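Local coordinates for Serine/threonine protein kinase (Mycobacterium tuberculosis, PDB 4ESQ), which serves as the extracellular sensor domain of the membrane receptor kinase PknH, an enzyme that probably transfers phosphate from ATP to serines and threonines of proteins, at residues V165-N170 with K186-V191; A12-S17 with Q88-F93; Q156-V161 with N178-I183; P34-D39 with A69-I74. One frame throughout, in Å; residues are numbered along the deposited sequence.

Contact 1: V165-N170 with K186-V191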
loop_
_atom_site.group_PDB
_atom_site.type_symbol
_atom_site.label_atom_id
_atom_site.label_comp_id
_atom_site.label_asym_id
_atom_site.label_seq_id
_atom_site.Cartn_x
_atom_site.Cartn_y
_atom_site.Cartn_z
ATOM N N VAL A 165 -6.921 -8.845 9.079
ATOM C CA VAL A 165 -5.708 -8.350 8.430
ATOM C C VAL A 165 -6.028 -7.300 7.379
ATOM O O VAL A 165 -6.864 -7.522 6.510
ATOM C CB VAL A 165 -4.926 -9.496 7.747
ATOM C CG1 VAL A 165 -3.697 -8.960 6.989
ATOM C CG2 VAL A 165 -4.516 -10.535 8.766
ATOM N N VAL A 166 -5.361 -6.155 7.473
ATOM C CA VAL A 166 -5.444 -5.131 6.439
ATOM C C VAL A 166 -4.293 -5.295 5.445
ATOM O O VAL A 166 -3.148 -5.507 5.834
ATOM C CB VAL A 166 -5.405 -3.718 7.042
ATOM C CG1 VAL A 166 -5.229 -2.673 5.923
ATOM C CG2 VAL A 166 -6.676 -3.456 7.851
ATOM N N VAL A 167 -4.619 -5.224 4.166
ATOM C CA VAL A 167 -3.645 -5.396 3.103
ATOM C C VAL A 167 -3.405 -4.003 2.534
ATOM O O VAL A 167 -4.353 -3.310 2.178
ATOM C CB VAL A 167 -4.206 -6.336 2.035
ATOM C CG1 VAL A 167 -3.222 -6.515 0.884
ATOM C CG2 VAL A 167 -4.528 -7.679 2.674
ATOM N N ASP A 168 -2.143 -3.581 2.473
ATOM C CA ASP A 168 -1.823 -2.192 2.155
ATOM C C ASP A 168 -0.705 -2.170 1.129
ATOM O O ASP A 168 0.434 -2.499 1.457
ATOM C CB ASP A 168 -1.379 -1.482 3.443
ATOM C CG ASP A 168 -1.480 0.030 3.363
ATOM O OD1 ASP A 168 -1.848 0.554 2.297
ATOM O OD2 ASP A 168 -1.186 0.695 4.388
ATOM N N VAL A 169 -1.029 -1.785 -0.103
ATOM C CA VAL A 169 -0.105 -1.944 -1.234
ATOM C C VAL A 169 0.098 -0.675 -2.067
ATOM O O VAL A 169 -0.856 0.038 -2.386
ATOM C CB VAL A 169 -0.610 -3.055 -2.171
ATOM C CG1 VAL A 169 0.319 -3.219 -3.376
ATOM C CG2 VAL A 169 -0.760 -4.381 -1.407
ATOM N N ASN A 170 1.350 -0.410 -2.438
ATOM C CA ASN A 170 1.675 0.675 -3.355
ATOM C C ASN A 170 2.488 0.076 -4.479
ATOM O O ASN A 170 3.519 -0.565 -4.229
ATOM C CB ASN A 170 2.482 1.760 -2.629
ATOM C CG ASN A 170 2.462 3.100 -3.358
ATOM O OD1 ASN A 170 1.650 3.326 -4.257
ATOM N ND2 ASN A 170 3.344 4.001 -2.953
ATOM N N LYS A 186 -4.335 -11.011 -4.457
ATOM C CA LYS A 186 -3.544 -12.217 -4.241
ATOM C C LYS A 186 -3.192 -12.399 -2.758
ATOM O O LYS A 186 -3.238 -13.512 -2.237
ATOM C CB LYS A 186 -2.297 -12.222 -5.126
ATOM C CG LYS A 186 -2.636 -12.331 -6.623
ATOM C CD LYS A 186 -1.411 -12.169 -7.503
ATOM C CE LYS A 186 -1.762 -12.354 -8.988
ATOM N NZ LYS A 186 -2.245 -13.734 -9.284
ATOM N N ILE A 187 -2.858 -11.309 -2.079
ATOM C CA ILE A 187 -2.619 -11.377 -0.639
ATOM C C ILE A 187 -3.890 -11.776 0.122
ATOM O O ILE A 187 -3.842 -12.576 1.052
ATOM C CB ILE A 187 -2.039 -10.054 -0.106
ATOM C CG1 ILE A 187 -0.678 -9.796 -0.744
ATOM C CG2 ILE A 187 -1.922 -10.096 1.433
ATOM C CD1 ILE A 187 -0.132 -8.364 -0.522
ATOM N N VAL A 188 -5.035 -11.235 -0.286
ATOM C CA VAL A 188 -6.298 -11.602 0.346
ATOM C C VAL A 188 -6.557 -13.103 0.195
ATOM O O VAL A 188 -7.034 -13.748 1.130
ATOM C CB VAL A 188 -7.463 -10.803 -0.243
ATOM C CG1 VAL A 188 -8.797 -11.470 0.070
ATOM C CG2 VAL A 188 -7.423 -9.363 0.256
ATOM N N ASP A 189 -6.230 -13.663 -0.969
ATOM C CA ASP A 189 -6.386 -15.110 -1.165
ATOM C C ASP A 189 -5.513 -15.891 -0.180
ATOM O O ASP A 189 -5.910 -16.954 0.301
ATOM C CB ASP A 189 -6.051 -15.528 -2.600
ATOM C CG ASP A 189 -7.115 -15.116 -3.601
ATOM O OD1 ASP A 189 -8.271 -14.893 -3.199
ATOM O OD2 ASP A 189 -6.795 -15.036 -4.804
ATOM N N LYS A 190 -4.322 -15.373 0.113
ATOM C CA LYS A 190 -3.450 -16.029 1.089
ATOM C C LYS A 190 -4.028 -15.922 2.501
ATOM O O LYS A 190 -3.925 -16.863 3.286
ATOM C CB LYS A 190 -2.021 -15.474 1.032
ATOM C CG LYS A 190 -1.293 -15.812 -0.280
ATOM C CD LYS A 190 0.207 -15.539 -0.191
ATOM C CE LYS A 190 0.902 -15.809 -1.541
ATOM N NZ LYS A 190 2.378 -15.618 -1.433
ATOM N N VAL A 191 -4.640 -14.786 2.831
ATOM C CA VAL A 191 -5.290 -14.657 4.139
ATOM C C VAL A 191 -6.402 -15.692 4.241
ATOM O O VAL A 191 -6.551 -16.378 5.261
ATOM C CB VAL A 191 -5.916 -13.257 4.354
ATOM C CG1 VAL A 191 -6.764 -13.242 5.625
ATOM C CG2 VAL A 191 -4.843 -12.187 4.402
#

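Contact 2: A12-S17 with Q88-F93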
loop_
_atom_site.group_PDB
_atom_site.type_symbol
_atom_site.label_atom_id
_atom_site.label_comp_id
_atom_site.label_asym_id
_atom_site.label_seq_id
_atom_site.Cartn_x
_atom_site.Cartn_y
_atom_site.Cartn_z
ATOM N N ALA A 12 4.074 -14.705 5.852
ATOM C CA ALA A 12 3.627 -15.753 4.931
ATOM C C ALA A 12 2.521 -15.268 3.995
ATOM O O ALA A 12 2.169 -15.964 3.037
ATOM C CB ALA A 12 3.163 -16.978 5.706
ATOM N N LEU A 13 1.982 -14.076 4.261
ATOM C CA LEU A 13 0.903 -13.515 3.432
ATOM C C LEU A 13 1.398 -12.658 2.263
ATOM O O LEU A 13 0.647 -12.381 1.317
ATOM C CB LEU A 13 -0.058 -12.686 4.290
ATOM C CG LEU A 13 -0.613 -13.374 5.533
ATOM C CD1 LEU A 13 -1.464 -12.393 6.315
ATOM C CD2 LEU A 13 -1.424 -14.610 5.160
ATOM N N LEU A 14 2.651 -12.228 2.316
ATOM C CA LEU A 14 3.184 -11.381 1.263
ATOM C C LEU A 14 3.439 -12.182 -0.011
ATOM O O LEU A 14 3.498 -13.416 0.015
ATOM C CB LEU A 14 4.461 -10.673 1.726
ATOM C CG LEU A 14 4.299 -9.775 2.959
ATOM C CD1 LEU A 14 5.623 -9.114 3.303
ATOM C CD2 LEU A 14 3.211 -8.720 2.758
ATOM N N LEU A 15 3.590 -11.480 -1.127
ATOM C CA LEU A 15 3.866 -12.150 -2.386
ATOM C C LEU A 15 5.355 -12.433 -2.498
ATOM O O LEU A 15 6.184 -11.632 -2.076
ATOM C CB LEU A 15 3.377 -11.297 -3.557
ATOM C CG LEU A 15 1.871 -11.030 -3.552
ATOM C CD1 LEU A 15 1.452 -10.473 -4.897
ATOM C CD2 LEU A 15 1.114 -12.311 -3.232
ATOM N N ASN A 16 5.696 -13.598 -3.037
ATOM C CA ASN A 16 7.097 -13.944 -3.210
ATOM C C ASN A 16 7.675 -13.256 -4.453
ATOM O O ASN A 16 6.955 -12.567 -5.179
ATOM C CB ASN A 16 7.293 -15.462 -3.234
ATOM C CG ASN A 16 6.656 -16.128 -4.448
ATOM O OD1 ASN A 16 6.675 -15.590 -5.549
ATOM N ND2 ASN A 16 6.106 -17.326 -4.245
ATOM N N SER A 17 8.970 -13.444 -4.694
ATOM C CA SER A 17 9.643 -12.738 -5.780
ATOM C C SER A 17 9.033 -13.046 -7.150
ATOM O O SER A 17 8.898 -12.148 -7.981
ATOM C CB SER A 17 11.150 -13.021 -5.772
ATOM O OG SER A 17 11.431 -14.383 -6.037
ATOM N N GLN A 88 4.541 -3.716 -0.402
ATOM C CA GLN A 88 3.405 -4.529 0.019
ATOM C C GLN A 88 3.496 -4.765 1.509
ATOM O O GLN A 88 4.562 -5.073 2.026
ATOM C CB GLN A 88 3.370 -5.874 -0.721
ATOM C CG GLN A 88 4.715 -6.583 -0.780
ATOM C CD GLN A 88 4.587 -8.051 -1.177
ATOM O OE1 GLN A 88 3.518 -8.650 -1.076
ATOM N NE2 GLN A 88 5.691 -8.636 -1.596
ATOM N N ALA A 89 2.375 -4.608 2.200
ATOM C CA ALA A 89 2.357 -4.803 3.642
ATOM C C ALA A 89 1.039 -5.399 4.096
ATOM O O ALA A 89 -0.010 -5.164 3.489
ATOM C CB ALA A 89 2.593 -3.483 4.350
ATOM N N VAL A 90 1.110 -6.170 5.179
ATOM C CA VAL A 90 -0.076 -6.663 5.863
ATOM C C VAL A 90 -0.029 -6.227 7.318
ATOM O O VAL A 90 1.032 -6.206 7.953
ATOM C CB VAL A 90 -0.206 -8.181 5.763
ATOM C CG1 VAL A 90 -0.660 -8.558 4.356
ATOM C CG2 VAL A 90 1.125 -8.851 6.095
ATOM N N VAL A 91 -1.189 -5.874 7.846
ATOM C CA VAL A 91 -1.256 -5.311 9.183
ATOM C C VAL A 91 -2.284 -6.098 9.983
ATOM O O VAL A 91 -3.435 -6.230 9.555
ATOM C CB VAL A 91 -1.644 -3.821 9.145
ATOM C CG1 VAL A 91 -1.685 -3.251 10.559
ATOM C CG2 VAL A 91 -0.665 -3.024 8.257
ATOM N N ALA A 92 -1.864 -6.632 11.126
ATOM C CA ALA A 92 -2.758 -7.418 11.975
ATOM C C ALA A 92 -3.469 -6.521 12.969
ATOM O O ALA A 92 -2.881 -5.583 13.499
ATOM C CB ALA A 92 -1.988 -8.497 12.714
ATOM N N PHE A 93 -4.738 -6.832 13.212
ATOM C CA PHE A 93 -5.542 -6.167 14.227
ATOM C C PHE A 93 -6.102 -7.250 15.138
ATOM O O PHE A 93 -6.096 -8.415 14.783
ATOM C CB PHE A 93 -6.687 -5.404 13.569
ATOM C CG PHE A 93 -6.246 -4.164 12.846
ATOM C CD1 PHE A 93 -5.710 -4.237 11.569
ATOM C CD2 PHE A 93 -6.376 -2.925 13.452
ATOM C CE1 PHE A 93 -5.307 -3.087 10.904
ATOM C CE2 PHE A 93 -5.972 -1.772 12.798
ATOM C CZ PHE A 93 -5.433 -1.855 11.515
#

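Contact 3: Q156-V161 with N178-I183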
loop_
_atom_site.group_PDB
_atom_site.type_symbol
_atom_site.label_atom_id
_atom_site.label_comp_id
_atom_site.label_asym_id
_atom_site.label_seq_id
_atom_site.Cartn_x
_atom_site.Cartn_y
_atom_site.Cartn_z
ATOM N N GLN A 156 -0.209 3.023 -8.098
ATOM C CA GLN A 156 -1.550 2.678 -7.646
ATOM C C GLN A 156 -1.494 2.229 -6.199
ATOM O O GLN A 156 -0.677 1.373 -5.830
ATOM C CB GLN A 156 -2.191 1.581 -8.494
ATOM C CG GLN A 156 -3.660 1.339 -8.110
ATOM C CD GLN A 156 -4.245 0.083 -8.726
ATOM O OE1 GLN A 156 -3.575 -0.943 -8.806
ATOM N NE2 GLN A 156 -5.509 0.157 -9.157
ATOM N N ARG A 157 -2.343 2.838 -5.376
ATOM C CA ARG A 157 -2.529 2.400 -3.998
ATOM C C ARG A 157 -3.699 1.423 -3.962
ATOM O O ARG A 157 -4.710 1.625 -4.641
ATOM C CB ARG A 157 -2.829 3.597 -3.085
ATOM C CG ARG A 157 -1.633 4.517 -2.823
ATOM C CD ARG A 157 -0.678 3.928 -1.797
ATOM N NE ARG A 157 -1.161 4.035 -0.419
ATOM C CZ ARG A 157 -1.570 3.009 0.320
ATOM N NH1 ARG A 157 -1.585 1.775 -0.193
ATOM N NH2 ARG A 157 -1.970 3.209 1.573
ATOM N N ALA A 158 -3.567 0.356 -3.182
ATOM C CA ALA A 158 -4.702 -0.533 -2.958
ATOM C C ALA A 158 -4.734 -0.925 -1.497
ATOM O O ALA A 158 -3.696 -1.208 -0.897
ATOM C CB ALA A 158 -4.606 -1.771 -3.829
ATOM N N MET A 159 -5.929 -0.934 -0.923
ATOM C CA MET A 159 -6.096 -1.419 0.439
ATOM C C MET A 159 -7.299 -2.331 0.481
ATOM O O MET A 159 -8.322 -2.055 -0.146
ATOM C CB MET A 159 -6.292 -0.261 1.423
ATOM C CG MET A 159 -6.520 -0.710 2.865
ATOM S SD MET A 159 -6.640 0.680 4.017
ATOM C CE MET A 159 -4.969 1.323 3.937
ATOM N N SER A 160 -7.164 -3.425 1.212
ATOM C CA SER A 160 -8.290 -4.324 1.420
ATOM C C SER A 160 -8.196 -4.909 2.821
ATOM O O SER A 160 -7.263 -4.614 3.579
ATOM C CB SER A 160 -8.307 -5.434 0.364
ATOM O OG SER A 160 -9.603 -6.033 0.261
ATOM N N VAL A 161 -9.173 -5.735 3.168
ATOM C CA VAL A 161 -9.189 -6.378 4.466
ATOM C C VAL A 161 -9.784 -7.760 4.297
ATOM O O VAL A 161 -10.728 -7.950 3.524
ATOM C CB VAL A 161 -9.998 -5.567 5.494
ATOM C CG1 VAL A 161 -11.314 -5.093 4.882
ATOM C CG2 VAL A 161 -10.244 -6.379 6.767
ATOM N N ASN A 178 -3.767 -1.655 -12.893
ATOM C CA ASN A 178 -4.354 -2.240 -11.688
ATOM C C ASN A 178 -3.416 -3.206 -10.954
ATOM O O ASN A 178 -3.873 -4.146 -10.304
ATOM C CB ASN A 178 -5.687 -2.935 -12.022
ATOM C CG ASN A 178 -6.511 -3.262 -10.785
ATOM O OD1 ASN A 178 -6.640 -2.443 -9.871
ATOM N ND2 ASN A 178 -7.082 -4.468 -10.752
ATOM N N GLN A 179 -2.109 -2.974 -11.036
ATOM C CA GLN A 179 -1.151 -3.882 -10.401
ATOM C C GLN A 179 -1.319 -3.986 -8.874
ATOM O O GLN A 179 -1.173 -5.065 -8.293
ATOM C CB GLN A 179 0.289 -3.490 -10.746
ATOM C CG GLN A 179 0.693 -3.759 -12.202
ATOM C CD GLN A 179 0.370 -2.598 -13.128
ATOM O OE1 GLN A 179 -0.504 -1.779 -12.836
ATOM N NE2 GLN A 179 1.077 -2.523 -14.251
ATOM N N ALA A 180 -1.620 -2.871 -8.223
ATOM C CA ALA A 180 -1.786 -2.899 -6.776
ATOM C C ALA A 180 -3.083 -3.633 -6.412
ATOM O O ALA A 180 -3.141 -4.364 -5.419
ATOM C CB ALA A 180 -1.762 -1.498 -6.202
ATOM N N GLY A 181 -4.119 -3.436 -7.223
ATOM C CA GLY A 181 -5.349 -4.179 -7.034
ATOM C C GLY A 181 -5.094 -5.668 -7.174
ATOM O O GLY A 181 -5.654 -6.469 -6.423
ATOM N N GLN A 182 -4.263 -6.053 -8.140
ATOM C CA GLN A 182 -3.962 -7.475 -8.320
ATOM C C GLN A 182 -3.182 -8.031 -7.139
ATOM O O GLN A 182 -3.437 -9.144 -6.656
ATOM C CB GLN A 182 -3.122 -7.692 -9.567
ATOM C CG GLN A 182 -3.843 -7.517 -10.861
ATOM C CD GLN A 182 -2.928 -7.899 -11.994
ATOM O OE1 GLN A 182 -2.289 -7.044 -12.600
ATOM N NE2 GLN A 182 -2.811 -9.203 -12.246
ATOM N N ILE A 183 -2.199 -7.268 -6.696
ATOM C CA ILE A 183 -1.379 -7.703 -5.581
ATOM C C ILE A 183 -2.262 -7.887 -4.353
ATOM O O ILE A 183 -2.204 -8.923 -3.673
ATOM C CB ILE A 183 -0.218 -6.714 -5.332
ATOM C CG1 ILE A 183 0.821 -6.853 -6.452
ATOM C CG2 ILE A 183 0.436 -6.951 -3.978
ATOM C CD1 ILE A 183 1.784 -5.681 -6.542
#

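Contact 4: P34-D39 with A69-I74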
loop_
_atom_site.group_PDB
_atom_site.type_symbol
_atom_site.label_atom_id
_atom_site.label_comp_id
_atom_site.label_asym_id
_atom_site.label_seq_id
_atom_site.Cartn_x
_atom_site.Cartn_y
_atom_site.Cartn_z
ATOM N N PRO A 34 13.064 -7.335 5.506
ATOM C CA PRO A 34 11.695 -7.280 6.023
ATOM C C PRO A 34 11.429 -5.969 6.746
ATOM O O PRO A 34 12.273 -5.473 7.487
ATOM C CB PRO A 34 11.643 -8.446 7.008
ATOM C CG PRO A 34 12.652 -9.420 6.481
ATOM C CD PRO A 34 13.754 -8.581 5.884
ATOM N N ILE A 35 10.250 -5.414 6.507
ATOM C CA ILE A 35 9.782 -4.248 7.232
ATOM C C ILE A 35 8.833 -4.716 8.318
ATOM O O ILE A 35 7.866 -5.422 8.036
ATOM C CB ILE A 35 9.033 -3.291 6.297
ATOM C CG1 ILE A 35 9.956 -2.861 5.153
ATOM C CG2 ILE A 35 8.494 -2.083 7.082
ATOM C CD1 ILE A 35 9.246 -2.141 4.009
ATOM N N THR A 36 9.106 -4.326 9.560
ATOM C CA THR A 36 8.356 -4.849 10.699
ATOM C C THR A 36 7.829 -3.763 11.640
ATOM O O THR A 36 7.368 -4.054 12.742
ATOM C CB THR A 36 9.187 -5.876 11.500
ATOM O OG1 THR A 36 10.225 -5.204 12.216
ATOM C CG2 THR A 36 9.813 -6.896 10.553
ATOM N N SER A 37 7.897 -2.510 11.201
ATOM C CA SER A 37 7.327 -1.405 11.963
ATOM C C SER A 37 6.770 -0.362 11.007
ATOM O O SER A 37 7.119 -0.354 9.823
ATOM C CB SER A 37 8.391 -0.770 12.861
ATOM O OG SER A 37 9.553 -0.468 12.113
ATOM N N MET A 38 5.898 0.503 11.517
ATOM C CA MET A 38 5.348 1.584 10.710
ATOM C C MET A 38 6.434 2.615 10.440
ATOM O O MET A 38 7.390 2.740 11.200
ATOM C CB MET A 38 4.162 2.254 11.403
ATOM C CG MET A 38 2.956 1.347 11.611
ATOM S SD MET A 38 2.205 0.857 10.048
ATOM C CE MET A 38 1.017 -0.351 10.678
ATOM N N ASP A 39 6.268 3.350 9.351
ATOM C CA ASP A 39 7.250 4.324 8.903
ATOM C C ASP A 39 6.952 5.681 9.529
ATOM O O ASP A 39 5.902 6.280 9.263
ATOM C CB ASP A 39 7.189 4.385 7.368
ATOM C CG ASP A 39 8.124 5.411 6.772
ATOM O OD1 ASP A 39 8.987 5.953 7.503
ATOM O OD2 ASP A 39 7.993 5.660 5.548
ATOM N N ALA A 69 0.560 -5.512 14.723
ATOM C CA ALA A 69 1.789 -5.878 14.035
ATOM C C ALA A 69 1.693 -5.537 12.558
ATOM O O ALA A 69 0.607 -5.484 12.000
ATOM C CB ALA A 69 2.084 -7.362 14.218
ATOM N N ILE A 70 2.841 -5.293 11.941
ATOM C CA ILE A 70 2.903 -5.022 10.503
ATOM C C ILE A 70 4.076 -5.790 9.898
ATOM O O ILE A 70 5.151 -5.889 10.503
ATOM C CB ILE A 70 3.012 -3.486 10.219
ATOM C CG1 ILE A 70 3.197 -3.180 8.721
ATOM C CG2 ILE A 70 4.129 -2.858 11.049
ATOM C CD1 ILE A 70 4.665 -3.126 8.249
ATOM N N ASN A 71 3.864 -6.358 8.715
ATOM C CA ASN A 71 4.954 -6.986 7.983
ATOM C C ASN A 71 4.906 -6.568 6.526
ATOM O O ASN A 71 3.859 -6.663 5.879
ATOM C CB ASN A 71 4.902 -8.514 8.109
ATOM C CG ASN A 71 6.228 -9.186 7.748
ATOM O OD1 ASN A 71 6.453 -9.575 6.601
ATOM N ND2 ASN A 71 7.106 -9.336 8.740
ATOM N N GLY A 72 6.032 -6.090 6.007
ATOM C CA GLY A 72 6.057 -5.616 4.634
ATOM C C GLY A 72 7.362 -5.857 3.902
ATOM O O GLY A 72 8.360 -6.263 4.499
ATOM N N LEU A 73 7.341 -5.577 2.603
ATOM C CA LEU A 73 8.520 -5.694 1.743
ATOM C C LEU A 73 8.476 -4.653 0.639
ATOM O O LEU A 73 7.418 -4.377 0.066
ATOM C CB LEU A 73 8.564 -7.076 1.089
ATOM C CG LEU A 73 9.012 -8.290 1.897
ATOM C CD1 LEU A 73 8.803 -9.561 1.065
ATOM C CD2 LEU A 73 10.482 -8.148 2.333
ATOM N N ILE A 74 9.634 -4.091 0.319
ATOM C CA ILE A 74 9.741 -3.193 -0.818
ATOM C C ILE A 74 10.612 -3.873 -1.854
ATOM O O ILE A 74 11.692 -4.357 -1.525
ATOM C CB ILE A 74 10.346 -1.851 -0.403
ATOM C CG1 ILE A 74 9.307 -1.065 0.402
ATOM C CG2 ILE A 74 10.769 -1.072 -1.629
ATOM C CD1 ILE A 74 9.848 0.157 1.090
HETATM O O HOH W 1 5.089 -5.137 13.761
#

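Contact 1: V165-N170 with K186-V191
Val167 and Ile187 form the middle of a purely apolar contact between a strand and a helix. CG1 and CG2 of Val167 both lie 3.8 Å from CG2 of Ile187, so the isoleucine methyl sits against the fork of the valine. With CG1 of Ile187 anti to the carbonyl carbon (chi1 -63°) and the chain extended beyond it, CD1 reaches toward the strand, meeting CG2 of Val169 tip to tip at 4.1 Å and also lying against CG1 of Val167. Val188 comes to Val167 at about a right angle, CG2 to CG2 at 4.1 Å. One helical turn after Ile187, CG2 of Val191 approaches CG1 of Val165 at 4.3 Å. No hydrogen bond joins the two segments.

The polar partners lie off this strip. On the opposite face of the strand, the carboxylate of Asp168 makes a salt bridge to Arg157 and accepts hydrogen bonds from the hydroxyl of Tyr62 and the backbone N of Ser57. On the helix, Lys190 pairs with Glu19 and donates to Leu14 O.

The segment axes come within 9.3 Å and run nearly antiparallel, at 159°. Alternate strand residues Val165, Val167 and Val169 meet Ile187, its neighbour Val188, and Val191 a turn later. This is helix-on-sheet packing, with the C-terminal helix folded back over the preceding strand, in a PknH-like extracellular domain of the Mog1p/PsbP clan.

Contact 2: A12-S17 with Q88-F93
Gln88 reaches from strand 84-92 and grips both backbone polar atoms of Leu15, in the loop that leads into helix 17-24. This two-bond pairing of a side-chain amide with a backbone, one bond given and one accepted, ties the loop to the antiparallel sheet of the sensor domain, much as a neighbouring strand would. Leu15 N donates to Gln88 OE1 at 2.8 Å, almost straight at 175°, and Gln88 NE2 returns a bond of 3.1 Å to Leu15 O. That oxygen lies only 9° out of the glutamine amide plane, and the two bonds together should fix the rotation of the amide. The chain gets there by placing CG between the backbone N and the carbonyl carbon (chi1 46°) and then extending away from the sheet.

Leucines close around this pair. Leu14 CB packs on Gln88 OE1 at 3.6 Å, while its CD2 methyl lies 3.9 Å from Val90 CG2. Leu13 adds a looser touch, its CB 4.2 Å from Val90 CG1.

A second shell surrounds both partners. Ile187 of the C-terminal helix touches Gln88 and Val90, and Val191 and Val165 pack against Leu13. Leu14 is also flanked by Asn71 and Leu73 of the next strand. Beyond Leu15 the loop turns into a helix at Asn16, the N-cap. Consistent with a capping box, its OD1 takes a hydrogen bond from a backbone N of the first turn while its own N donates to OE1 of Glu19.

Contact 3: Q156-V161 with N178-I183
OE1 of Gln156 is gripped by two backbone N-H groups at the start of helix 179-192. Gly181 N donates at 3.0 Å, from well above the carbonyl plane, and Ala180 N adds a weak, strongly bent bond of 2.8 Å. The other end of the same amide is held too: NE2 gives a hydrogen bond of 2.9 Å to OD1 of Asn178, the N-cap residue, meeting a lone pair in the plane of that carbonyl. The two amide planes stand 76° apart, close to perpendicular. With CG anti to the backbone N (chi1 -173°) and an extended chain, Gln156 reaches from strand to helix. The partial positive charge of the helix start would probably polarise its C=O.

The small side chains of Ala158 and Ala180 are consistent with the close approach. Their CB atoms lie 3.7 Å apart, CB of Ala180 comes to 3.1 Å from Gln156 O, and the segment axes pass at 7.0 Å, 26° apart.

On the reverse face of the sheet, Met159 packs against helix 96-111 and Arg157 reaches the carbonyl of Gly52. Strand 154-162 thus lies between two helix layers, with helix 17-24 flanking helix 179-192 through Val23, which touches Ile183.

Contact 4: P34-D39 with A69-I74
Ile35 and Ile70 cross at the apolar centre, CG2 of the first lying 4.1 Å from CD1 of the second. Farther along the strand, CD1 of Ile35 meets CD1 of Ile74 at 3.8 Å, so the loop isoleucine touches two strand residues. A bound terbium ion lies beside the contact, near Ile74. From the other end of the loop Met38 folds back: its chain bends at chi2 (-66°) and brings CE to within 3.7 Å of CB of Ile70. The remaining branch of Ile70, CG2, presses on the backbone of Ser37, with CA at 3.6 Å. Val91 of the adjoining strand touches both Met38 and Ile70, and Tyr62 also packs on Met38, tying this apolar patch to the sheet and to helix 59-62.

Backbone pairing here amounts to an isolated antiparallel bridge. Ile35 and Gly72 form one hydrogen-bonded pair, by which the irregular segment 34-39 docks on strand 69-76, close to the border of the large antiparallel sheet. Ile35 N donates to Gly72 O at 2.9 Å, and Gly72 N to Ile35 O at 2.8 Å. Two CA-H...O contacts flank it, from Asn71 to Ile35 O and from Thr36 to Ile70 O.

Past the bridge the backbones no longer pair directly, and a water links them. It donates to Thr36 O at 2.7 Å and accepts from Ile70 N at 2.9 Å. Alongside, the CG2 methyl of Thr36 lies near the amide nitrogen of Asn71.

All four contacts draw on one antiparallel sheet, whose strands 69-76, 84-92, 165-173 and 154-162 lie side by side in that order. Contacts 1 and 2 have centres about 6 Å apart and meet through Asp168 N to Ala89 O, 2.8 Å. Contacts 1 and 3 share helix 179-192 and are joined across their neighbouring strands by Val167 N to Ser160 O, also 2.8 Å. Contact 2 touches contact 3 where Leu15 packs on Ile183, and contact 4 through adjacent strands. Contacts 3 and 4 do not touch, their centres being about 17 Å apart. A bound terbium ion lies about 6 Å from the side chain of Ile74 in contact 4.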